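Local coordinates for pectate lyase (Paenibacillus sp. 0602, PDB 5GT5), which cleaves polygalacturonate and partly methylated pectin by endo-acting beta-elimination, probably with calcium as cofactor, at residues 175-180 with 245-250. The protein carries 1 engineered substitution. Numbering follows the deposited sequence.
Sequences GLVDSK and KGHLVG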
ATOM      1  N   GLY A 175       3.857   8.847 -23.487  1.00  7.49           N
ATOM      2  CA  GLY A 175       2.762   9.121 -22.563  1.00  7.89           C
ATOM      3  C   GLY A 175       2.960  10.297 -21.624  1.00  6.70           C
ATOM      4  O   GLY A 175       4.071  10.807 -21.408  1.00  6.67           O
ATOM      5  N   LEU A 176       1.855  10.710 -21.025  1.00  6.68           N
ATOM      6  CA  LEU A 176       1.877  11.811 -20.068  1.00  5.73           C
ATOM      7  C   LEU A 176       2.093  11.272 -18.668  1.00  6.50           C
ATOM      8  O   LEU A 176       3.123  11.568 -18.055  1.00  7.01           O
ATOM      9  CB  LEU A 176       0.583  12.606 -20.158  1.00  6.90           C
ATOM     10  CG  LEU A 176       0.293  13.171 -21.546  1.00  6.87           C
ATOM     11  CD1 LEU A 176      -1.068  13.913 -21.538  1.00  9.15           C
ATOM     12  CD2 LEU A 176       1.421  14.088 -21.995  1.00  7.94           C
ATOM     13  N   VAL A 177       1.139  10.515 -18.131  1.00  5.63           N
ATOM     14  CA  VAL A 177       1.377   9.817 -16.865  1.00  5.21           C
ATOM     15  C   VAL A 177       0.898   8.389 -17.073  1.00  5.32           C
ATOM     16  O   VAL A 177      -0.289   8.155 -17.348  1.00  6.03           O
ATOM     17  CB  VAL A 177       0.645  10.428 -15.642  1.00  6.44           C
ATOM     18  CG1 VAL A 177       0.994   9.635 -14.381  1.00  6.05           C
ATOM     19  CG2 VAL A 177       1.015  11.919 -15.458  1.00  6.61           C
ATOM     20  N   ASP A 178       1.824   7.434 -16.986  1.00  5.07           N
ATOM     21  CA  ASP A 178       1.562   6.012 -17.187  1.00  4.25           C
ATOM     22  C   ASP A 178       1.748   5.296 -15.882  1.00  6.45           C
ATOM     23  O   ASP A 178       2.579   5.692 -15.035  1.00  6.52           O
ATOM     24  CB  ASP A 178       2.516   5.440 -18.204  1.00  5.27           C
ATOM     25  CG  ASP A 178       2.292   5.993 -19.608  1.00  7.53           C
ATOM     26  OD1 ASP A 178       1.217   6.549 -19.897  1.00  6.99           O
ATOM     27  OD2 ASP A 178       3.221   5.855 -20.449  1.00 11.43           O
ATOM     28  N   SER A 179       0.985   4.232 -15.697  1.00  7.20           N
ATOM     29  CA  SER A 179       1.034   3.483 -14.448  1.00  6.24           C
ATOM     30  C   SER A 179       1.158   2.018 -14.799  1.00  5.92           C
ATOM     31  O   SER A 179       0.307   1.495 -15.539  1.00  6.63           O
ATOM     32  CB  SER A 179      -0.208   3.785 -13.626  1.00  7.83           C
ATOM     33  OG  SER A 179      -0.077   3.219 -12.333  1.00  8.69           O
ATOM     34  N   LYS A 180       2.180   1.342 -14.285  1.00  7.59           N
ATOM     35  CA  LYS A 180       2.583   0.040 -14.770  1.00  6.16           C
ATOM     36  C   LYS A 180       2.985  -0.906 -13.631  1.00  6.10           C
ATOM     37  O   LYS A 180       3.215  -0.486 -12.471  1.00  6.67           O
ATOM     38  CB  LYS A 180       3.807   0.202 -15.701  1.00  9.44           C
ATOM     39  CG  LYS A 180       3.624   1.081 -16.928  1.00 15.53           C
ATOM     40  CD  LYS A 180       4.940   1.078 -17.706  1.00 19.43           C
ATOM     41  CE  LYS A 180       4.860   1.929 -18.961  1.00 23.07           C
ATOM     42  NZ  LYS A 180       6.167   1.874 -19.698  1.00 26.36           N
ATOM     43  N   LYS A 245      -1.015  10.453 -26.940  1.00  7.28           N
ATOM     44  CA  LYS A 245      -1.293   9.463 -25.873  1.00  6.72           C
ATOM     45  C   LYS A 245      -1.428  10.118 -24.504  1.00  8.54           C
ATOM     46  O   LYS A 245      -0.585  10.932 -24.116  1.00 10.13           O
ATOM     47  CB  LYS A 245      -0.152   8.412 -25.792  1.00  8.82           C
ATOM     48  CG  LYS A 245      -0.025   7.499 -27.001  1.00 12.82           C
ATOM     49  CD  LYS A 245       1.356   6.878 -27.055  1.00 21.03           C
ATOM     50  CE  LYS A 245       1.573   6.047 -28.308  1.00 34.33           C
ATOM     51  NZ  LYS A 245       3.033   5.895 -28.596  1.00 22.75           N
ATOM     52  N   GLY A 246      -2.461   9.747 -23.749  1.00  7.86           N
ATOM     53  CA  GLY A 246      -2.658  10.252 -22.406  1.00  6.76           C
ATOM     54  C   GLY A 246      -2.068   9.385 -21.304  1.00  7.82           C
ATOM     55  O   GLY A 246      -0.900   9.523 -20.950  1.00 10.36           O
ATOM     56  N   HIS A 247      -2.887   8.497 -20.736  1.00  6.28           N
ATOM     57  CA  HIS A 247      -2.513   7.619 -19.632  1.00  6.01           C
ATOM     58  C   HIS A 247      -2.563   6.139 -20.049  1.00  5.68           C
ATOM     59  O   HIS A 247      -3.637   5.627 -20.381  1.00  5.92           O
ATOM     60  CB  HIS A 247      -3.534   7.743 -18.488  1.00  6.37           C
ATOM     61  CG  HIS A 247      -3.659   9.116 -17.887  1.00  4.81           C
ATOM     62  ND1 HIS A 247      -2.607   9.781 -17.319  1.00  6.05           N
ATOM     63  CD2 HIS A 247      -4.759   9.892 -17.697  1.00  7.85           C
ATOM     64  CE1 HIS A 247      -3.034  10.955 -16.846  1.00  7.14           C
ATOM     65  NE2 HIS A 247      -4.330  11.038 -17.067  1.00  7.39           N
ATOM     66  N   LEU A 248      -1.433   5.463 -20.052  1.00  5.22           N
ATOM     67  CA  LEU A 248      -1.373   4.010 -20.227  1.00  5.36           C
ATOM     68  C   LEU A 248      -1.365   3.387 -18.850  1.00  5.29           C
ATOM     69  O   LEU A 248      -0.413   3.579 -18.089  1.00  6.73           O
ATOM     70  CB  LEU A 248      -0.113   3.617 -21.001  1.00  5.43           C
ATOM     71  CG  LEU A 248      -0.002   2.119 -21.310  1.00  8.52           C
ATOM     72  CD1 LEU A 248      -1.154   1.626 -22.207  1.00  7.79           C
ATOM     73  CD2 LEU A 248       1.361   1.859 -21.950  1.00 10.33           C
ATOM     74  N   VAL A 249      -2.445   2.694 -18.507  1.00  5.86           N
ATOM     75  CA  VAL A 249      -2.573   2.068 -17.185  1.00  5.60           C
ATOM     76  C   VAL A 249      -2.590   0.552 -17.405  1.00  5.61           C
ATOM     77  O   VAL A 249      -3.641  -0.035 -17.701  1.00  7.03           O
ATOM     78  CB  VAL A 249      -3.832   2.558 -16.444  1.00  4.31           C
ATOM     79  CG1 VAL A 249      -3.864   2.005 -15.030  1.00  7.61           C
ATOM     80  CG2 VAL A 249      -3.862   4.100 -16.427  1.00  7.51           C
ATOM     81  N   GLY A 250      -1.413  -0.064 -17.311  1.00  5.54           N
ATOM     82  CA  GLY A 250      -1.205  -1.470 -17.628  1.00  6.16           C
ATOM     83  C   GLY A 250      -0.630  -1.542 -19.010  1.00  7.53           C
ATOM     84  O   GLY A 250      -1.344  -1.344 -20.019  1.00  8.39           O
TER
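S179 N donates to L248 O at 2.8 Å and G250 N to S179 O at 2.9 Å, flanking V249 as a single parallel beta bridge requires. Just before it, two side chains, those of D178 and H247, bond to the partner segment's backbone. OD1 of D178 accepts L248 N at 2.9 Å, but from 45° above the carboxylate plane; chi1 of -67° sets CG beside its own backbone N, within reach of the other strand. H247 uses its ring edge: ND1 lies 2.8 Å from V177 O, on a carbonyl lone pair, with that oxygen only 5° out of the ring plane. Further back, L176 N reaches G246 O at 3.0 Å, while CG of L176 packs 3.5 Å from K245 O. Outside the pair, Y270 OH bonds H247 NE2 and F193 meets the ring edge-to-face; with ND1 also held, its rotation is likely to be fixed. K245 NZ forms a salt bridge with D174 OD1, and D178 OD2 lies close to D152, the acidic trio being the likely calcium site. With an alanine in place of D178 the carboxylate is gone, which would probably leave L248 N without its acceptor and weaken the presumed calcium site. Neighbouring rungs of the right-handed parallel beta-helix of polysaccharide lyase family 1 are thus joined beside its probable calcium-binding cleft.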